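Local coordinates for protein 1-acyl-sn-glycerol-3-phosphate acyltransferase (PDB 5KYM) that probably transfers an acyl chain to 1-acyl-sn-glycerol 3-phosphate to form phosphatidic acid, working as an integral membrane enzyme, at residues 26-31 with 115-120; 96-101 with 148-153. All coordinates share one frame; numbering follows the deposited sequence.

Contact 1 of 2, residues 26-31 with 115-120; sequences GFVLFR and NWYIRY. With DD9 (nonane), chain F; HGX (1-heptadecanoyl-2-tridecanoyl-3-glycerol-phosphonyl choline), chain C.
L29 is the main bump here: its forked end drops into a hollow walled by W116, Y120 and the phenol end of Y117. L29 CG lies anti to its carbonyl carbon (chi1 -63°), which carries the fork out from the helix to where its two branches part. CD1 goes to the root of the tryptophan, 3.8 Å from W116 CB, while L29 CD2 slides past the tyrosine ring of Y120 at 3.7 Å from its CD2. Between them, CG of L29 meets the phenol end of Y117, which comes from the opposite direction.

Y117 is the answering bump. Its OH pushes into the notch between V28 and L29, 3.4 Å from V28 CB, and the two side chains of V28 and Y117 cross at about a right angle. The hydroxyl is not left stranded among methyls, because it is hydrogen-bonded to the carbonyl O of G25, the residue before G26 on helix 2-34. Where G26 leaves the helix surface flat, the indole of W116 moves in, its CZ3 3.7 Å from G26 CA. The axes of the two short segments come no closer than 11.4 Å, at 45°, so long side chains do the bridging, with no hydrogen bond between the two segments.

A nonane chain lies over one face of the Y117 ring, its C4 centred 3.4 Å above the plane; V28 CG2 meets its C1 end at 3.9 Å. On the far flank F27 turns to a bound phospholipid, its CZ 3.4 Å from HGX C13. This is helix-to-helix packing beside the nonane pocket, to which V28 and Y117 belong, consistent with the N-terminal two-helix motif that seats the acyltransferase domain in the bilayer.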
loop_
_atom_site.group_PDB
_atom_site.type_symbol
_atom_site.label_atom_id
_atom_site.label_comp_id
_atom_site.label_asym_id
_atom_site.label_seq_id
_atom_site.Cartn_x
_atom_site.Cartn_y
_atom_site.Cartn_z
ATOM N N GLY A 26 3.768 19.230 -5.347
ATOM C CA GLY A 26 4.355 19.850 -6.501
ATOM C C GLY A 26 5.679 20.442 -6.080
ATOM O O GLY A 26 6.734 20.205 -6.676
ATOM N N PHE A 27 5.629 21.160 -4.987
ATOM C CA PHE A 27 6.784 21.791 -4.438
ATOM C C PHE A 27 7.860 20.780 -4.165
ATOM O O PHE A 27 9.038 21.077 -4.355
ATOM C CB PHE A 27 6.372 22.595 -3.190
ATOM C CG PHE A 27 7.499 23.190 -2.483
ATOM C CD1 PHE A 27 8.111 24.304 -2.972
ATOM C CD2 PHE A 27 8.009 22.583 -1.333
ATOM C CE1 PHE A 27 9.215 24.816 -2.319
ATOM C CE2 PHE A 27 9.107 23.094 -0.676
ATOM C CZ PHE A 27 9.705 24.198 -1.160
ATOM N N VAL A 28 7.493 19.586 -3.732
ATOM C CA VAL A 28 8.509 18.602 -3.323
ATOM C C VAL A 28 9.295 18.136 -4.547
ATOM O O VAL A 28 10.544 18.139 -4.532
ATOM C CB VAL A 28 7.894 17.424 -2.541
ATOM C CG1 VAL A 28 8.825 16.221 -2.476
ATOM C CG2 VAL A 28 7.533 17.880 -1.139
ATOM N N LEU A 29 8.570 17.750 -5.599
ATOM C CA LEU A 29 9.218 17.301 -6.823
ATOM C C LEU A 29 9.998 18.471 -7.405
ATOM O O LEU A 29 11.143 18.268 -7.878
ATOM C CB LEU A 29 8.182 16.857 -7.837
ATOM C CG LEU A 29 7.345 15.666 -7.414
ATOM C CD1 LEU A 29 6.242 15.520 -8.394
ATOM C CD2 LEU A 29 8.167 14.370 -7.351
ATOM N N PHE A 30 9.400 19.679 -7.366
ATOM C CA PHE A 30 10.096 20.830 -7.875
ATOM C C PHE A 30 11.422 21.042 -7.152
ATOM O O PHE A 30 12.435 21.221 -7.811
ATOM C CB PHE A 30 9.280 22.100 -7.840
ATOM C CG PHE A 30 10.082 23.323 -8.185
ATOM C CD1 PHE A 30 10.318 23.645 -9.509
ATOM C CD2 PHE A 30 10.617 24.152 -7.204
ATOM C CE1 PHE A 30 11.033 24.793 -9.871
ATOM C CE2 PHE A 30 11.359 25.293 -7.553
ATOM C CZ PHE A 30 11.576 25.600 -8.893
ATOM N N ARG A 31 11.454 20.996 -5.827
ATOM C CA ARG A 31 12.762 21.049 -5.156
ATOM C C ARG A 31 13.680 19.867 -5.544
ATOM O O ARG A 31 14.857 20.026 -5.705
ATOM C CB ARG A 31 12.633 21.041 -3.648
ATOM C CG ARG A 31 12.456 22.374 -2.960
ATOM C CD ARG A 31 12.273 22.145 -1.449
ATOM N NE ARG A 31 13.233 21.173 -0.854
ATOM C CZ ARG A 31 14.378 21.470 -0.247
ATOM N NH1 ARG A 31 14.799 22.732 -0.159
ATOM N NH2 ARG A 31 15.126 20.492 0.282
ATOM N N ASN A 115 -1.093 11.212 -9.953
ATOM C CA ASN A 115 -0.378 10.634 -11.096
ATOM C C ASN A 115 1.135 10.857 -11.017
ATOM O O ASN A 115 1.921 9.942 -11.333
ATOM C CB ASN A 115 -0.910 11.165 -12.428
ATOM C CG ASN A 115 -0.970 12.669 -12.457
ATOM O OD1 ASN A 115 -1.197 13.304 -11.413
ATOM N ND2 ASN A 115 -0.748 13.260 -13.621
ATOM N N TRP A 116 1.546 12.045 -10.595
ATOM C CA TRP A 116 2.976 12.344 -10.466
ATOM C C TRP A 116 3.556 11.415 -9.446
ATOM O O TRP A 116 4.638 10.898 -9.615
ATOM C CB TRP A 116 3.310 13.759 -9.974
ATOM C CG TRP A 116 2.601 14.860 -10.580
ATOM C CD1 TRP A 116 2.203 14.956 -11.849
ATOM C CD2 TRP A 116 2.221 16.069 -9.926
ATOM N NE1 TRP A 116 1.576 16.148 -12.049
ATOM C CE2 TRP A 116 1.582 16.867 -10.888
ATOM C CE3 TRP A 116 2.360 16.562 -8.611
ATOM C CZ2 TRP A 116 1.063 18.154 -10.597
ATOM C CZ3 TRP A 116 1.843 17.854 -8.305
ATOM C CH2 TRP A 116 1.204 18.632 -9.312
ATOM N N TYR A 117 2.866 11.221 -8.344
ATOM C CA TYR A 117 3.435 10.362 -7.337
ATOM C C TYR A 117 3.348 8.867 -7.676
ATOM O O TYR A 117 4.306 8.125 -7.394
ATOM C CB TYR A 117 2.955 10.791 -5.958
ATOM C CG TYR A 117 3.756 11.986 -5.479
ATOM C CD1 TYR A 117 5.013 11.816 -4.917
ATOM C CD2 TYR A 117 3.291 13.240 -5.635
ATOM C CE1 TYR A 117 5.764 12.873 -4.496
ATOM C CE2 TYR A 117 4.001 14.314 -5.192
ATOM C CZ TYR A 117 5.243 14.135 -4.648
ATOM O OH TYR A 117 5.945 15.244 -4.197
ATOM N N ILE A 118 2.290 8.435 -8.361
ATOM C CA ILE A 118 2.237 7.047 -8.849
ATOM C C ILE A 118 3.379 6.754 -9.787
ATOM O O ILE A 118 3.981 5.704 -9.703
ATOM C CB ILE A 118 0.929 6.710 -9.597
ATOM C CG1 ILE A 118 -0.263 6.784 -8.633
ATOM C CG2 ILE A 118 1.032 5.326 -10.228
ATOM C CD1 ILE A 118 -1.625 6.476 -9.206
ATOM N N ARG A 119 3.628 7.677 -10.712
ATOM C CA ARG A 119 4.762 7.592 -11.611
ATOM C C ARG A 119 6.069 7.610 -10.851
ATOM O O ARG A 119 6.898 6.769 -11.117
ATOM C CB ARG A 119 4.745 8.718 -12.621
ATOM C CG ARG A 119 3.801 8.479 -13.787
ATOM C CD ARG A 119 4.197 9.298 -15.059
ATOM N NE ARG A 119 3.742 10.690 -14.929
ATOM C CZ ARG A 119 2.462 11.087 -14.989
ATOM N NH1 ARG A 119 1.455 10.214 -15.230
ATOM N NH2 ARG A 119 2.175 12.374 -14.802
ATOM N N TYR A 120 6.255 8.516 -9.886
ATOM C CA TYR A 120 7.528 8.570 -9.165
ATOM C C TYR A 120 7.828 7.240 -8.485
ATOM O O TYR A 120 8.967 6.779 -8.522
ATOM C CB TYR A 120 7.580 9.682 -8.128
ATOM C CG TYR A 120 8.999 10.012 -7.671
ATOM C CD1 TYR A 120 9.614 9.266 -6.719
ATOM C CD2 TYR A 120 9.687 11.116 -8.190
ATOM C CE1 TYR A 120 10.912 9.549 -6.294
ATOM C CE2 TYR A 120 10.961 11.426 -7.770
ATOM C CZ TYR A 120 11.590 10.634 -6.823
ATOM O OH TYR A 120 12.890 10.863 -6.368
HETATM C C1 DD9 F . 4.565 15.413 -0.329
HETATM C C2 DD9 F . 4.283 14.413 -1.437
HETATM C C3 DD9 F . 3.101 13.557 -1.030
HETATM C C4 DD9 F . 2.754 12.598 -2.158
HETATM C C5 DD9 F . 1.829 11.493 -1.641
HETATM C C6 DD9 F . 1.673 10.446 -2.736
HETATM C C7 DD9 F . 0.468 9.514 -2.611
HETATM C C8 DD9 F . 0.575 8.471 -3.745
HETATM C C9 DD9 F . -0.785 7.844 -4.078
HETATM O O11 HGX C . 13.563 26.535 2.623
HETATM C C11 HGX C . 12.620 26.265 1.897
HETATM C C12 HGX C . 11.844 27.412 1.253
HETATM C C13 HGX C . 10.578 27.017 0.490
HETATM C C14 HGX C . 9.566 28.154 0.323
HETATM C C15 HGX C . 8.943 28.125 -1.081
HETATM C C16 HGX C . 7.816 29.141 -1.352
HETATM C C17 HGX C . 7.085 28.916 -2.686
HETATM C C18 HGX C . 7.981 28.373 -3.808
HETATM O O3 HGX C . 12.292 24.853 1.698
HETATM C C3 HGX C . 12.879 23.789 2.469
HETATM C C2 HGX C . 12.134 23.552 3.785
HETATM C C1 HGX C . 12.965 22.647 4.719
HETATM O O3P HGX C . 13.027 21.298 4.224
HETATM O O2 HGX C . 10.861 22.977 3.457
HETATM C C31 HGX C . 9.752 23.228 4.379
HETATM O O31 HGX C . 9.995 23.392 5.576
HETATM C C32 HGX C . 8.313 23.233 3.866
HETATM C C33 HGX C . 7.967 24.493 3.069
HETATM C C34 HGX C . 6.473 24.576 2.727
HETATM C C35 HGX C . 6.250 25.138 1.311
HETATM C C36 HGX C . 4.813 25.056 0.749
HETATM C C37 HGX C . 4.661 25.975 -0.479
HETATM C C38 HGX C . 3.582 25.599 -1.509
HETATM C C39 HGX C . 3.924 26.166 -2.904
HETATM C C40 HGX C . 2.814 26.073 -3.964
HETATM O O1 HGX C . 15.148 20.855 5.507
HETATM P P1 HGX C . 14.015 20.139 4.804
HETATM O O4 HGX C . 14.314 19.144 3.696
HETATM O O5 HGX C . 13.156 19.326 5.922
HETATM C C4 HGX C . 13.737 18.389 6.843
HETATM C C5 HGX C . 13.040 18.472 8.200
#

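Contact 2 of 2, residues 96-101 with 148-153; sequences FVATGA and GVTFIV
Two backbone hydrogen bonds join A101 to the residues flanking F151. A101 N gives its hydrogen to T150 O at 2.8 Å, and I152 N returns one to A101 O at 2.9 Å. Bonding both T150 and I152 from one residue is the pattern of a parallel bridge, here a single one. F151 CA adds a CA-H...O contact to A101 O at 3.5 Å.

The CH-pi contact comes next. A101 CB sits over the centre of the F151 ring, 3.5 Å from its centroid and 13° off the normal. With an alanine at F151 the methyl of A101 is likely to lose the ring face it rests on, leaving a gap beside it.

Apolar packing fills in around these. V149 brings up CG1, anti to its own backbone N (chi1 -180°), to lie 3.6 Å from A101 CB, and A98 CB meets T150 CG2 at 4.1 Å. Two further contacts are made to backbone carbonyls: I152 CD1 lies 3.6 Å from A98 O, and G100 CA lies 3.3 Å from T150 O.

In the fold, 151-153 is the outermost strand of the five-stranded sheet within this chain. F151 and V153 pair their backbones with strand 79-82 and its lead-in, while the loop running from helix 89-96 toward strand 103-104 takes the other edge; helix 137-147 packs on the F151 ring through A141, K144 and L145.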
loop_
_atom_site.group_PDB
_atom_site.type_symbol
_atom_site.label_atom_id
_atom_site.label_comp_id
_atom_site.label_asym_id
_atom_site.label_seq_id
_atom_site.Cartn_x
_atom_site.Cartn_y
_atom_site.Cartn_z
ATOM N N PHE A 96 4.089 3.136 6.407
ATOM C CA PHE A 96 4.481 2.265 7.501
ATOM C C PHE A 96 5.158 0.975 7.109
ATOM O O PHE A 96 5.474 0.179 7.977
ATOM C CB PHE A 96 3.224 1.925 8.311
ATOM C CG PHE A 96 2.630 3.105 9.024
ATOM C CD1 PHE A 96 3.106 3.491 10.262
ATOM C CD2 PHE A 96 1.616 3.800 8.476
ATOM C CE1 PHE A 96 2.589 4.552 10.919
ATOM C CE2 PHE A 96 1.074 4.874 9.149
ATOM C CZ PHE A 96 1.550 5.232 10.379
ATOM N N VAL A 97 5.366 0.728 5.821
ATOM C CA VAL A 97 6.028 -0.512 5.385
ATOM C C VAL A 97 7.039 -0.229 4.276
ATOM O O VAL A 97 8.200 -0.607 4.397
ATOM C CB VAL A 97 5.000 -1.504 4.857
ATOM C CG1 VAL A 97 5.668 -2.801 4.412
ATOM C CG2 VAL A 97 3.867 -1.689 5.860
ATOM N N ALA A 98 6.611 0.452 3.216
ATOM C CA ALA A 98 7.404 0.572 2.015
ATOM C C ALA A 98 6.881 1.598 1.016
ATOM O O ALA A 98 5.695 1.636 0.770
ATOM C CB ALA A 98 7.431 -0.800 1.373
ATOM N N THR A 99 7.759 2.389 0.425
ATOM C CA THR A 99 7.346 3.307 -0.586
ATOM C C THR A 99 7.683 2.764 -1.920
ATOM O O THR A 99 8.540 3.307 -2.651
ATOM C CB THR A 99 7.949 4.703 -0.441
ATOM O OG1 THR A 99 9.366 4.664 -0.423
ATOM C CG2 THR A 99 7.531 5.276 0.814
ATOM N N GLY A 100 6.893 1.753 -2.292
ATOM C CA GLY A 100 7.001 1.063 -3.572
ATOM C C GLY A 100 5.936 1.339 -4.623
ATOM O O GLY A 100 4.913 2.016 -4.403
ATOM N N ALA A 101 6.219 0.770 -5.781
ATOM C CA ALA A 101 5.285 0.678 -6.897
ATOM C C ALA A 101 3.974 -0.038 -6.564
ATOM O O ALA A 101 3.908 -0.903 -5.745
ATOM C CB ALA A 101 5.969 -0.076 -8.008
ATOM N N GLY A 148 15.011 -3.578 -9.634
ATOM C CA GLY A 148 15.117 -3.289 -8.189
ATOM C C GLY A 148 14.013 -2.499 -7.520
ATOM O O GLY A 148 14.198 -2.028 -6.409
ATOM N N VAL A 149 12.861 -2.361 -8.155
ATOM C CA VAL A 149 11.726 -1.647 -7.553
ATOM C C VAL A 149 10.954 -2.543 -6.567
ATOM O O VAL A 149 10.644 -3.710 -6.879
ATOM C CB VAL A 149 10.720 -1.177 -8.636
ATOM C CG1 VAL A 149 9.560 -0.436 -7.983
ATOM C CG2 VAL A 149 11.387 -0.317 -9.706
ATOM N N THR A 150 10.613 -1.983 -5.394
ATOM C CA THR A 150 9.706 -2.667 -4.462
ATOM C C THR A 150 8.279 -2.565 -4.992
ATOM O O THR A 150 7.875 -1.523 -5.432
ATOM C CB THR A 150 9.809 -2.079 -3.037
ATOM O OG1 THR A 150 10.984 -2.555 -2.393
ATOM C CG2 THR A 150 8.677 -2.521 -2.125
ATOM N N PHE A 151 7.523 -3.637 -4.916
ATOM C CA PHE A 151 6.122 -3.607 -5.287
ATOM C C PHE A 151 5.218 -3.859 -4.111
ATOM O O PHE A 151 5.654 -4.406 -3.091
ATOM C CB PHE A 151 5.803 -4.638 -6.388
ATOM C CG PHE A 151 5.771 -4.038 -7.729
ATOM C CD1 PHE A 151 6.989 -3.653 -8.352
ATOM C CD2 PHE A 151 4.551 -3.752 -8.357
ATOM C CE1 PHE A 151 6.975 -3.004 -9.572
ATOM C CE2 PHE A 151 4.550 -3.121 -9.612
ATOM C CZ PHE A 151 5.760 -2.744 -10.202
ATOM N N ILE A 152 3.956 -3.454 -4.273
ATOM C CA ILE A 152 2.907 -3.637 -3.274
ATOM C C ILE A 152 1.760 -4.167 -4.030
ATOM O O ILE A 152 1.301 -3.531 -4.966
ATOM C CB ILE A 152 2.496 -2.304 -2.598
ATOM C CG1 ILE A 152 3.720 -1.631 -1.959
ATOM C CG2 ILE A 152 1.403 -2.510 -1.554
ATOM C CD1 ILE A 152 3.487 -0.236 -1.445
ATOM N N VAL A 153 1.296 -5.331 -3.633
ATOM C CA VAL A 153 0.424 -6.165 -4.469
ATOM C C VAL A 153 -0.766 -6.658 -3.599
ATOM O O VAL A 153 -0.560 -7.024 -2.445
ATOM C CB VAL A 153 1.329 -7.283 -5.064
ATOM C CG1 VAL A 153 0.593 -8.571 -5.378
ATOM C CG2 VAL A 153 2.061 -6.757 -6.284
#

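From the N terminus, helix 2-34 carries 26-31 first. The chain then turns back through helix 38-59, lays down strands 64-67 and 79-82, and runs along helix 89-96 into 96-101. Only then does it reach 115-120, where contact 1 closes a span of 83 residues. Helix 137-147 follows, and 148-153 closes contact 2 over the 46 residues since 101. The segments alternate, so the two closures cross and neither nests in the other. Contact 1 ties the N-terminal helix to helix 114-120; contact 2 ties the loop before strand 103-104 to the main sheet. Their centres lie about 17 Å apart and nearest atoms about 6 Å, without touching.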